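Local coordinates for designed helical repeat protein (Synthetic construct, PDB 5CWD) that serves as a computationally designed test of repeat-protein architecture, with no known biological function, at residues K13-A18 with C53-R58; E25-A30 with A73-E78; K32-V37 with K46-S51. All blocks are in the same frame, centred on the assembly; numbering follows the deposited sequence.

Contact 1: K13-A18 with C53-R58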
ATOM      1  N   LYS A  13      -6.389   0.138 -12.039  1.00 53.09           N
ATOM      2  CA  LYS A  13      -6.153  -0.880 -13.052  1.00 51.42           C
ATOM      3  C   LYS A  13      -4.673  -0.932 -13.412  1.00 54.82           C
ATOM      4  O   LYS A  13      -4.074  -2.005 -13.492  1.00 59.50           O
ATOM      5  CB  LYS A  13      -6.994  -0.593 -14.293  1.00 53.83           C
ATOM      6  CG  LYS A  13      -6.889  -1.637 -15.390  1.00 57.71           C
ATOM      7  CD  LYS A  13      -7.680  -1.209 -16.615  1.00 59.58           C
ATOM      8  CE  LYS A  13      -7.519  -2.191 -17.761  1.00 65.87           C
ATOM      9  NZ  LYS A  13      -8.238  -1.734 -18.983  1.00 71.56           N
ATOM     10  N   ALA A  14      -4.088   0.242 -13.616  1.00 54.04           N
ATOM     11  CA  ALA A  14      -2.673   0.354 -13.932  1.00 55.62           C
ATOM     12  C   ALA A  14      -1.829  -0.216 -12.799  1.00 56.89           C
ATOM     13  O   ALA A  14      -0.845  -0.918 -13.039  1.00 59.72           O
ATOM     14  CB  ALA A  14      -2.303   1.805 -14.197  1.00 56.45           C
ATOM     15  N   ALA A  15      -2.218   0.088 -11.564  1.00 57.68           N
ATOM     16  CA  ALA A  15      -1.518  -0.437 -10.395  1.00 56.09           C
ATOM     17  C   ALA A  15      -1.540  -1.957 -10.392  1.00 55.62           C
ATOM     18  O   ALA A  15      -0.501  -2.600 -10.232  1.00 56.44           O
ATOM     19  CB  ALA A  15      -2.132   0.101  -9.115  1.00 55.00           C
ATOM     20  N   ARG A  16      -2.725  -2.532 -10.569  1.00 59.14           N
ATOM     21  CA  ARG A  16      -2.843  -3.983 -10.640  1.00 59.47           C
ATOM     22  C   ARG A  16      -1.973  -4.541 -11.764  1.00 59.80           C
ATOM     23  O   ARG A  16      -1.206  -5.483 -11.553  1.00 61.50           O
ATOM     24  CB  ARG A  16      -4.301  -4.402 -10.837  1.00 60.21           C
ATOM     25  CG  ARG A  16      -5.123  -4.364  -9.557  1.00 61.61           C
ATOM     26  CD  ARG A  16      -6.311  -5.310  -9.626  1.00 65.48           C
ATOM     27  NE  ARG A  16      -6.999  -5.424  -8.340  1.00 69.50           N
ATOM     28  CZ  ARG A  16      -6.613  -6.218  -7.344  1.00 64.30           C
ATOM     29  NH1 ARG A  16      -5.534  -6.980  -7.468  1.00 62.13           N
ATOM     30  NH2 ARG A  16      -7.307  -6.250  -6.215  1.00 62.24           N
ATOM     31  N   LYS A  17      -2.080  -3.949 -12.950  1.00 59.05           N
ATOM     32  CA  LYS A  17      -1.280  -4.386 -14.090  1.00 61.84           C
ATOM     33  C   LYS A  17       0.214  -4.280 -13.798  1.00 62.25           C
ATOM     34  O   LYS A  17       1.005  -5.102 -14.262  1.00 64.24           O
ATOM     35  CB  LYS A  17      -1.620  -3.570 -15.337  1.00 65.53           C
ATOM     36  CG  LYS A  17      -2.853  -4.056 -16.087  1.00 68.66           C
ATOM     37  CD  LYS A  17      -3.092  -3.230 -17.343  1.00 69.06           C
ATOM     38  CE  LYS A  17      -4.245  -3.780 -18.161  1.00 71.88           C
ATOM     39  NZ  LYS A  17      -4.507  -2.951 -19.371  1.00 72.77           N
ATOM     40  N   ALA A  18       0.596  -3.263 -13.033  1.00 62.13           N
ATOM     41  CA  ALA A  18       1.989  -3.087 -12.641  1.00 63.31           C
ATOM     42  C   ALA A  18       2.402  -4.123 -11.598  1.00 63.06           C
ATOM     43  O   ALA A  18       3.540  -4.589 -11.594  1.00 63.06           O
ATOM     44  CB  ALA A  18       2.213  -1.684 -12.113  1.00 62.67           C
ATOM     45  N   CYS A  53      -1.012   4.124  -5.297  1.00 52.67           N
ATOM     46  CA  CYS A  53      -0.298   3.425  -4.233  1.00 49.77           C
ATOM     47  C   CYS A  53      -1.237   2.586  -3.379  1.00 50.35           C
ATOM     48  O   CYS A  53      -0.926   1.442  -3.044  1.00 50.71           O
ATOM     49  CB  CYS A  53       0.448   4.417  -3.347  1.00 49.17           C
ATOM     50  SG  CYS A  53       1.928   5.094  -4.109  1.00 55.18           S
ATOM     51  N   GLU A  54      -2.379   3.160  -3.015  1.00 51.57           N
ATOM     52  CA  GLU A  54      -3.366   2.421  -2.238  1.00 51.47           C
ATOM     53  C   GLU A  54      -3.875   1.209  -3.023  1.00 54.07           C
ATOM     54  O   GLU A  54      -3.960   0.099  -2.481  1.00 55.92           O
ATOM     55  CB  GLU A  54      -4.526   3.333  -1.839  1.00 52.70           C
ATOM     56  CG  GLU A  54      -4.125   4.432  -0.866  1.00 52.90           C
ATOM     57  CD  GLU A  54      -5.303   5.249  -0.375  1.00 55.73           C
ATOM     58  OE1 GLU A  54      -6.400   5.130  -0.962  1.00 58.91           O
ATOM     59  OE2 GLU A  54      -5.131   6.007   0.603  1.00 54.96           O
ATOM     60  N   ALA A  55      -4.199   1.414  -4.297  1.00 52.50           N
ATOM     61  CA  ALA A  55      -4.607   0.307  -5.158  1.00 52.09           C
ATOM     62  C   ALA A  55      -3.505  -0.747  -5.247  1.00 51.14           C
ATOM     63  O   ALA A  55      -3.772  -1.949  -5.200  1.00 49.64           O
ATOM     64  CB  ALA A  55      -4.962   0.816  -6.540  1.00 53.26           C
ATOM     65  N   ALA A  56      -2.267  -0.280  -5.371  1.00 52.84           N
ATOM     66  CA  ALA A  56      -1.108  -1.159  -5.480  1.00 50.03           C
ATOM     67  C   ALA A  56      -0.945  -2.008  -4.226  1.00 50.57           C
ATOM     68  O   ALA A  56      -0.696  -3.211  -4.309  1.00 56.34           O
ATOM     69  CB  ALA A  56       0.149  -0.342  -5.733  1.00 51.45           C
ATOM     70  N   ALA A  57      -1.077  -1.376  -3.067  1.00 51.45           N
ATOM     71  CA  ALA A  57      -1.029  -2.097  -1.802  1.00 49.58           C
ATOM     72  C   ALA A  57      -2.164  -3.111  -1.737  1.00 50.38           C
ATOM     73  O   ALA A  57      -1.956  -4.267  -1.360  1.00 52.09           O
ATOM     74  CB  ALA A  57      -1.110  -1.133  -0.635  1.00 50.99           C
ATOM     75  N   ARG A  58      -3.363  -2.670  -2.106  1.00 53.18           N
ATOM     76  CA  ARG A  58      -4.521  -3.556  -2.158  1.00 51.99           C
ATOM     77  C   ARG A  58      -4.222  -4.794  -3.000  1.00 54.05           C
ATOM     78  O   ARG A  58      -4.465  -5.924  -2.573  1.00 57.39           O
ATOM     79  CB  ARG A  58      -5.732  -2.820  -2.728  1.00 54.29           C
ATOM     80  CG  ARG A  58      -6.963  -2.884  -1.845  1.00 57.40           C
ATOM     81  CD  ARG A  58      -8.120  -2.108  -2.451  1.00 59.14           C
ATOM     82  NE  ARG A  58      -7.753  -0.728  -2.759  1.00 58.08           N
ATOM     83  CZ  ARG A  58      -7.571   0.222  -1.846  1.00 61.02           C
ATOM     84  NH1 ARG A  58      -7.711  -0.052  -0.555  1.00 63.88           N
ATOM     85  NH2 ARG A  58      -7.239   1.448  -2.224  1.00 59.58           N
TER

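Contact 2: E25-A30 with A73-E78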
ATOM      1  N   GLU A  25       9.711  -1.586 -16.131  1.00 78.57           N
ATOM      2  CA  GLU A  25       9.342  -0.679 -17.215  1.00 79.26           C
ATOM      3  C   GLU A  25       7.830  -0.657 -17.399  1.00 78.26           C
ATOM      4  O   GLU A  25       7.239   0.383 -17.706  1.00 78.95           O
ATOM      5  CB  GLU A  25      10.032  -1.093 -18.517  1.00 82.90           C
ATOM      6  CG  GLU A  25      11.542  -1.237 -18.386  1.00 87.75           C
ATOM      7  CD  GLU A  25      12.190  -0.027 -17.734  1.00 90.94           C
ATOM      8  OE1 GLU A  25      11.951   1.105 -18.207  1.00 93.37           O
ATOM      9  OE2 GLU A  25      12.928  -0.208 -16.739  1.00 86.61           O
ATOM     10  N   VAL A  26       7.209  -1.813 -17.192  1.00 77.61           N
ATOM     11  CA  VAL A  26       5.760  -1.926 -17.245  1.00 76.96           C
ATOM     12  C   VAL A  26       5.131  -1.044 -16.170  1.00 72.79           C
ATOM     13  O   VAL A  26       4.176  -0.310 -16.434  1.00 69.58           O
ATOM     14  CB  VAL A  26       5.306  -3.388 -17.053  1.00 74.17           C
ATOM     15  CG1 VAL A  26       3.785  -3.496 -17.093  1.00 73.52           C
ATOM     16  CG2 VAL A  26       5.929  -4.278 -18.120  1.00 74.50           C
ATOM     17  N   ALA A  27       5.679  -1.116 -14.961  1.00 71.77           N
ATOM     18  CA  ALA A  27       5.177  -0.332 -13.841  1.00 69.63           C
ATOM     19  C   ALA A  27       5.364   1.160 -14.097  1.00 68.29           C
ATOM     20  O   ALA A  27       4.459   1.960 -13.853  1.00 67.40           O
ATOM     21  CB  ALA A  27       5.873  -0.744 -12.553  1.00 68.12           C
ATOM     22  N   LYS A  28       6.542   1.529 -14.588  1.00 69.70           N
ATOM     23  CA  LYS A  28       6.827   2.922 -14.921  1.00 68.95           C
ATOM     24  C   LYS A  28       5.835   3.428 -15.960  1.00 68.66           C
ATOM     25  O   LYS A  28       5.247   4.501 -15.803  1.00 68.40           O
ATOM     26  CB  LYS A  28       8.257   3.076 -15.442  1.00 72.17           C
ATOM     27  CG  LYS A  28       9.329   2.630 -14.456  1.00 75.00           C
ATOM     28  CD  LYS A  28      10.717   2.650 -15.082  1.00 76.18           C
ATOM     29  CE  LYS A  28      11.751   1.998 -14.174  1.00 77.31           C
ATOM     30  NZ  LYS A  28      13.060   1.804 -14.859  1.00 76.82           N
ATOM     31  N   GLN A  29       5.654   2.644 -17.020  1.00 70.92           N
ATOM     32  CA  GLN A  29       4.693   2.981 -18.065  1.00 68.79           C
ATOM     33  C   GLN A  29       3.296   3.143 -17.475  1.00 66.21           C
ATOM     34  O   GLN A  29       2.600   4.120 -17.759  1.00 66.31           O
ATOM     35  CB  GLN A  29       4.689   1.903 -19.154  1.00 70.89           C
ATOM     36  CG  GLN A  29       3.695   2.147 -20.284  1.00 70.85           C
ATOM     37  CD  GLN A  29       3.934   3.460 -21.006  1.00 71.59           C
ATOM     38  OE1 GLN A  29       5.043   3.996 -20.994  1.00 75.65           O
ATOM     39  NE2 GLN A  29       2.892   3.986 -21.642  1.00 67.12           N
ATOM     40  N   ALA A  30       2.901   2.182 -16.645  1.00 65.67           N
ATOM     41  CA  ALA A  30       1.600   2.211 -15.988  1.00 63.01           C
ATOM     42  C   ALA A  30       1.422   3.499 -15.188  1.00 60.93           C
ATOM     43  O   ALA A  30       0.379   4.154 -15.262  1.00 61.27           O
ATOM     44  CB  ALA A  30       1.444   0.997 -15.083  1.00 62.86           C
ATOM     45  N   ALA A  73       5.471  -2.049  -4.184  1.00 55.70           N
ATOM     46  CA  ALA A  73       6.234  -1.035  -3.471  1.00 54.33           C
ATOM     47  C   ALA A  73       6.948  -0.111  -4.448  1.00 55.48           C
ATOM     48  O   ALA A  73       6.681   1.104  -4.493  1.00 55.75           O
ATOM     49  CB  ALA A  73       7.237  -1.690  -2.533  1.00 53.10           C
ATOM     50  N   LYS A  74       7.850  -0.688  -5.239  1.00 57.33           N
ATOM     51  CA  LYS A  74       8.630   0.110  -6.177  1.00 57.77           C
ATOM     52  C   LYS A  74       7.716   0.891  -7.115  1.00 56.98           C
ATOM     53  O   LYS A  74       7.989   2.050  -7.421  1.00 58.48           O
ATOM     54  CB  LYS A  74       9.585  -0.764  -6.990  1.00 60.80           C
ATOM     55  CG  LYS A  74      10.296   0.009  -8.100  1.00 66.39           C
ATOM     56  CD  LYS A  74      11.738  -0.429  -8.291  1.00 71.83           C
ATOM     57  CE  LYS A  74      12.462   0.500  -9.256  1.00 75.04           C
ATOM     58  NZ  LYS A  74      13.914   0.191  -9.357  1.00 82.94           N
ATOM     59  N   ALA A  75       6.632   0.261  -7.561  1.00 56.97           N
ATOM     60  CA  ALA A  75       5.675   0.919  -8.450  1.00 56.90           C
ATOM     61  C   ALA A  75       5.060   2.143  -7.782  1.00 55.26           C
ATOM     62  O   ALA A  75       5.001   3.227  -8.375  1.00 55.86           O
ATOM     63  CB  ALA A  75       4.587  -0.052  -8.868  1.00 57.44           C
ATOM     64  N   CYS A  76       4.593   1.959  -6.550  1.00 54.06           N
ATOM     65  CA  CYS A  76       4.061   3.064  -5.766  1.00 53.18           C
ATOM     66  C   CYS A  76       5.081   4.187  -5.680  1.00 55.38           C
ATOM     67  O   CYS A  76       4.776   5.352  -5.968  1.00 56.86           O
ATOM     68  CB  CYS A  76       3.681   2.596  -4.364  1.00 53.30           C
ATOM     69  SG  CYS A  76       3.341   3.947  -3.213  1.00 51.79           S
ATOM     70  N   LEU A  77       6.301   3.833  -5.293  1.00 54.20           N
ATOM     71  CA  LEU A  77       7.360   4.829  -5.198  1.00 53.61           C
ATOM     72  C   LEU A  77       7.692   5.406  -6.574  1.00 54.34           C
ATOM     73  O   LEU A  77       8.132   6.551  -6.683  1.00 54.97           O
ATOM     74  CB  LEU A  77       8.606   4.223  -4.559  1.00 51.13           C
ATOM     75  CG  LEU A  77       8.393   3.686  -3.143  1.00 52.59           C
ATOM     76  CD1 LEU A  77       9.657   3.014  -2.629  1.00 57.47           C
ATOM     77  CD2 LEU A  77       7.949   4.794  -2.195  1.00 52.07           C
ATOM     78  N   GLU A  78       7.465   4.619  -7.621  1.00 54.61           N
ATOM     79  CA  GLU A  78       7.740   5.072  -8.981  1.00 58.55           C
ATOM     80  C   GLU A  78       6.765   6.167  -9.383  1.00 58.08           C
ATOM     81  O   GLU A  78       7.177   7.256  -9.784  1.00 58.70           O
ATOM     82  CB  GLU A  78       7.659   3.914  -9.978  1.00 59.73           C
ATOM     83  CG  GLU A  78       8.972   3.616 -10.679  1.00 62.53           C
ATOM     84  CD  GLU A  78       9.442   4.768 -11.546  1.00 65.00           C
ATOM     85  OE1 GLU A  78       8.587   5.525 -12.054  1.00 60.99           O
ATOM     86  OE2 GLU A  78      10.671   4.918 -11.719  1.00 68.10           O
TER

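Contact 3: K32-V37 with K46-S51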
ATOM      1  N   LYS A  32       3.111   6.369 -15.616  1.00 62.07           N
ATOM      2  CA  LYS A  32       3.037   7.460 -16.581  1.00 61.51           C
ATOM      3  C   LYS A  32       1.631   7.580 -17.170  1.00 61.33           C
ATOM      4  O   LYS A  32       1.095   8.682 -17.294  1.00 62.62           O
ATOM      5  CB  LYS A  32       4.064   7.262 -17.699  1.00 65.76           C
ATOM      6  CG  LYS A  32       5.510   7.459 -17.257  1.00 71.00           C
ATOM      7  CD  LYS A  32       6.488   7.237 -18.404  1.00 73.99           C
ATOM      8  CE  LYS A  32       7.927   7.433 -17.949  1.00 77.70           C
ATOM      9  NZ  LYS A  32       8.901   7.290 -19.068  1.00 81.73           N
ATOM     10  N   ASP A  33       1.035   6.447 -17.523  1.00 60.84           N
ATOM     11  CA  ASP A  33      -0.325   6.445 -18.051  1.00 60.69           C
ATOM     12  C   ASP A  33      -1.306   6.974 -17.009  1.00 59.67           C
ATOM     13  O   ASP A  33      -2.147   7.830 -17.311  1.00 61.91           O
ATOM     14  CB  ASP A  33      -0.732   5.039 -18.498  1.00 65.44           C
ATOM     15  CG  ASP A  33      -0.072   4.624 -19.802  1.00 68.69           C
ATOM     16  OD1 ASP A  33      -0.392   5.227 -20.849  1.00 69.38           O
ATOM     17  OD2 ASP A  33       0.755   3.689 -19.786  1.00 69.21           O
ATOM     18  N   CYS A  34      -1.196   6.460 -15.787  1.00 58.67           N
ATOM     19  CA  CYS A  34      -2.038   6.917 -14.684  1.00 58.64           C
ATOM     20  C   CYS A  34      -1.971   8.435 -14.533  1.00 57.68           C
ATOM     21  O   CYS A  34      -3.002   9.110 -14.452  1.00 57.69           O
ATOM     22  CB  CYS A  34      -1.619   6.241 -13.377  1.00 58.12           C
ATOM     23  SG  CYS A  34      -2.289   7.012 -11.888  1.00 54.64           S
ATOM     24  N   LEU A  35      -0.755   8.970 -14.510  1.00 57.94           N
ATOM     25  CA  LEU A  35      -0.570  10.410 -14.384  1.00 57.58           C
ATOM     26  C   LEU A  35      -1.120  11.158 -15.595  1.00 60.44           C
ATOM     27  O   LEU A  35      -1.749  12.206 -15.445  1.00 60.04           O
ATOM     28  CB  LEU A  35       0.909  10.753 -14.196  1.00 58.09           C
ATOM     29  CG  LEU A  35       1.613  10.217 -12.948  1.00 56.10           C
ATOM     30  CD1 LEU A  35       2.893  10.998 -12.710  1.00 57.56           C
ATOM     31  CD2 LEU A  35       0.722  10.267 -11.718  1.00 56.42           C
ATOM     32  N   GLU A  36      -0.879  10.631 -16.793  1.00 60.47           N
ATOM     33  CA  GLU A  36      -1.401  11.259 -18.004  1.00 58.75           C
ATOM     34  C   GLU A  36      -2.919  11.382 -17.939  1.00 58.87           C
ATOM     35  O   GLU A  36      -3.467  12.467 -18.126  1.00 59.91           O
ATOM     36  CB  GLU A  36      -0.995  10.469 -19.248  1.00 61.74           C
ATOM     37  CG  GLU A  36      -1.612  11.005 -20.535  1.00 64.14           C
ATOM     38  CD  GLU A  36      -1.114  10.287 -21.774  1.00 69.03           C
ATOM     39  OE1 GLU A  36      -0.162   9.485 -21.663  1.00 69.11           O
ATOM     40  OE2 GLU A  36      -1.679  10.529 -22.863  1.00 69.69           O
ATOM     41  N   VAL A  37      -3.600  10.271 -17.672  1.00 60.77           N
ATOM     42  CA  VAL A  37      -5.057  10.296 -17.574  1.00 58.18           C
ATOM     43  C   VAL A  37      -5.491  11.186 -16.413  1.00 58.48           C
ATOM     44  O   VAL A  37      -6.500  11.884 -16.507  1.00 59.13           O
ATOM     45  CB  VAL A  37      -5.642   8.882 -17.398  1.00 59.35           C
ATOM     46  CG1 VAL A  37      -7.149   8.933 -17.135  1.00 59.02           C
ATOM     47  CG2 VAL A  37      -5.355   8.046 -18.634  1.00 61.54           C
ATOM     48  N   LYS A  46      -0.732  14.201  -7.228  1.00 53.47           N
ATOM     49  CA  LYS A  46      -0.562  13.640  -5.891  1.00 52.41           C
ATOM     50  C   LYS A  46      -1.662  12.637  -5.568  1.00 51.69           C
ATOM     51  O   LYS A  46      -1.386  11.507  -5.162  1.00 53.07           O
ATOM     52  CB  LYS A  46      -0.553  14.747  -4.833  1.00 53.74           C
ATOM     53  CG  LYS A  46       0.698  15.607  -4.831  1.00 50.92           C
ATOM     54  CD  LYS A  46       0.858  16.339  -3.503  1.00 51.12           C
ATOM     55  CE  LYS A  46       2.206  17.035  -3.405  1.00 53.49           C
ATOM     56  NZ  LYS A  46       2.469  17.544  -2.031  1.00 55.37           N
ATOM     57  N   GLU A  47      -2.909  13.057  -5.751  1.00 53.48           N
ATOM     58  CA  GLU A  47      -4.053  12.218  -5.419  1.00 53.99           C
ATOM     59  C   GLU A  47      -4.081  10.994  -6.328  1.00 52.38           C
ATOM     60  O   GLU A  47      -4.426   9.891  -5.898  1.00 54.82           O
ATOM     61  CB  GLU A  47      -5.354  13.012  -5.542  1.00 55.71           C
ATOM     62  CG  GLU A  47      -6.495  12.467  -4.696  1.00 58.84           C
ATOM     63  CD  GLU A  47      -7.741  13.328  -4.778  1.00 64.24           C
ATOM     64  OE1 GLU A  47      -8.130  13.705  -5.904  1.00 66.25           O
ATOM     65  OE2 GLU A  47      -8.327  13.633  -3.716  1.00 64.83           O
ATOM     66  N   ALA A  48      -3.707  11.196  -7.586  1.00 50.51           N
ATOM     67  CA  ALA A  48      -3.606  10.097  -8.534  1.00 51.42           C
ATOM     68  C   ALA A  48      -2.616   9.054  -8.028  1.00 52.55           C
ATOM     69  O   ALA A  48      -2.949   7.874  -7.890  1.00 54.76           O
ATOM     70  CB  ALA A  48      -3.183  10.610  -9.893  1.00 52.52           C
ATOM     71  N   ALA A  49      -1.399   9.506  -7.746  1.00 53.69           N
ATOM     72  CA  ALA A  49      -0.347   8.636  -7.238  1.00 51.95           C
ATOM     73  C   ALA A  49      -0.763   7.988  -5.921  1.00 52.11           C
ATOM     74  O   ALA A  49      -0.423   6.836  -5.654  1.00 54.27           O
ATOM     75  CB  ALA A  49       0.939   9.419  -7.060  1.00 52.03           C
ATOM     76  N   ARG A  50      -1.493   8.736  -5.100  0.58 52.90           N
ATOM     77  CA  ARG A  50      -2.001   8.212  -3.837  0.58 52.32           C
ATOM     78  C   ARG A  50      -2.924   7.027  -4.096  0.58 52.78           C
ATOM     79  O   ARG A  50      -2.710   5.930  -3.573  0.58 53.55           O
ATOM     80  CB  ARG A  50      -2.741   9.303  -3.056  0.58 52.50           C
ATOM     81  CG  ARG A  50      -3.439   8.813  -1.791  0.58 53.27           C
ATOM     82  CD  ARG A  50      -4.313   9.898  -1.188  0.58 53.55           C
ATOM     83  NE  ARG A  50      -3.529  11.046  -0.749  0.58 52.32           N
ATOM     84  CZ  ARG A  50      -2.876  11.111   0.406  0.58 53.11           C
ATOM     85  NH1 ARG A  50      -2.901  10.088   1.250  0.58 53.06           N
ATOM     86  NH2 ARG A  50      -2.190  12.200   0.717  0.58 55.59           N
ATOM     87  N   SER A  51      -3.953   7.260  -4.905  1.00 52.38           N
ATOM     88  CA  SER A  51      -4.911   6.213  -5.246  1.00 53.74           C
ATOM     89  C   SER A  51      -4.197   5.033  -5.905  1.00 53.11           C
ATOM     90  O   SER A  51      -4.558   3.871  -5.690  1.00 52.70           O
ATOM     91  CB  SER A  51      -6.000   6.767  -6.169  1.00 55.63           C
ATOM     92  OG  SER A  51      -7.079   5.857  -6.298  1.00 60.11           O
TER

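Contact 1: K13-A18 with C53-R58
Ala15, Ala55 and Ala56 have no side-chain torsion to set, and the helical backbone alone fixes where their methyls stand. At Ala15 that backbone (phi -59°, psi -50°) aims the CB at segment 53-58. The helix 45-63 presents two consecutive alanines to it. Ala15 CB lies 3.9 Å from Ala55 CB and 4.1 Å from Ala56 CB, so one methyl rests against a pair. It also approaches the backbone itself, with Ala15 CB 3.8 Å from Ala56 N. This is plain van der Waals contact; no hydrogen bond crosses between the segments. With methyls between them, the helices come close: Ala15 CA and Ala56 CA are 5.0 Å apart. The lack of longer side chains at these positions is consistent with this close approach.

The arginines lie beside this apolar centre. Arg16 reaches from helix 4-20 towards helix 45-63, where its NH2 makes a salt bridge with Glu62. Arg58 NH2 makes a long ion pair with Glu54 OE1 (4.0 Å) one turn earlier, and its side chain also touches Glu12 of helix 4-20.

The contact joins helix 4-20 to helix 45-63 in the buried interior. Ala14 and Ala18 pack on helix 24-40, while Ala57 meets Phe94 and Ala98 of helix 87-105.

Contact 2: E25-A30 with A73-E78
Ala27 and Lys28 of helix 24-40 meet Ala75 and Glu78 of helix 66-83, a helix-on-helix packing within the all-helical repeat fold. The contact has two parts. On the buried side Ala27 CB touches Ala75 CB at 4.0 Å, methyl against methyl. On the partly exposed side two long chains cross each other at a slant.

Lys28 leaves its helix with CG anti to the carbonyl carbon (chi1 -59°) and then runs extended to NZ. Glu78 is folded instead: its chain bends at chi2 (-64°), and this brings the carboxylate beside the lysine's aliphatic stem. The lysine's methylenes, not its ammonium, touch the carboxylate of Glu78. Lys28 CG lies 3.6 Å from Glu78 CD, and Lys28 CE is 4.0 Å from Glu78 OE2. Lys28 NZ itself stays 5.0 Å from Glu78 OE2, so no salt bridge crosses the contact. The opposite charges are still near enough that some attraction is likely.

The ammonium group finds its partner within its own helix, in Glu25 one turn earlier. Replacing Lys28 with an alanine is likely to leave the Glu25 carboxylate without its ammonium mate and to open a gap beside the folded Glu78 chain. Away from this pair, Ala27 and Ala30 also pack on helix 4-20, and Cys76 forms a disulfide with Cys53. Lys28 NZ meets Glu25 OE2 at 2.8 Å on the syn side, 26° out of the carboxylate plane.

Contact 3: K32-V37 with K46-S51
Cys34 and Leu35 of helix 24-40 both pack on Ala48 of helix 45-63. The apolar contacts come first. Ala48 CB points at segment 32-37 and is met by two different groups. With SG anti to the backbone N (chi1 165°), the sulfur of Cys34 is carried towards helix 45-63 and meets Ala48. Cys34 SG lies 4.2 Å from Ala48 CB, and Leu35 CD2 lies 4.3 Å from Ala48 CB. The single methyl thus sits against a sulfur and an isopropyl end that come from adjacent residues. Leu35 reaches it with the end of its chain, since its CB does not aim straight at Ala48. With CD1 extended from CA (chi2 -162°), the other branch, CD2, is the one that meets the alanine. These distances make an easy van der Waals fit rather than a tight one. The backbones are also well separated, with Leu35 CA 6.6 Å from Ala48 CA.

The sulfur has a second neighbour. Cys34 SG is 4.1 Å from Ala48 O, which is packing and not a hydrogen bond. No hydrogen bond joins the two segments.

The covalent interaction lies next to this packing. Cys34 is in a disulfide with Cys11, which ties helix 24-40 to helix 4-20. Ala48 touches Cys11 as well, so its side chain meets both halves of the bridge.

Backbone bonds keep each segment helical: Glu36 N to Lys32 O is 2.8 Å, and Ser51 N to Glu47 O is 2.9 Å.

This is buried packing between two consecutive helices of the helical repeat fold, near their short connection. Helix 66-83 also packs here, with Val79 and Gln82 against Leu35 and Ala83 against Ala49. Helix 4-20 approaches through Cys11, which touches Ala48, and Thr10, which touches Val37.

Contacts 1 and 3 are buried at all their touching residues, while contact 2 is buried at its alanines and partly exposed at its lysine and glutamate. Across contact 1 the side chains that touch are alanine methyls. Contact 3 adds a disulfide sulfur and a leucine, and its backbones stand farther apart. Of the three, contact 2 alone has charged side chains touching between its two segments. Helix 45-63 serves contacts 1 and 3, and helix 24-40 serves contacts 2 and 3. Contact 3 joins consecutive helices and is nested within the chain spans closed by the other two. Contacts 1 and 2 touch directly, through the Cys53–Cys76 disulfide and through Ala14 and Ala18 against Ala27 and Ala30.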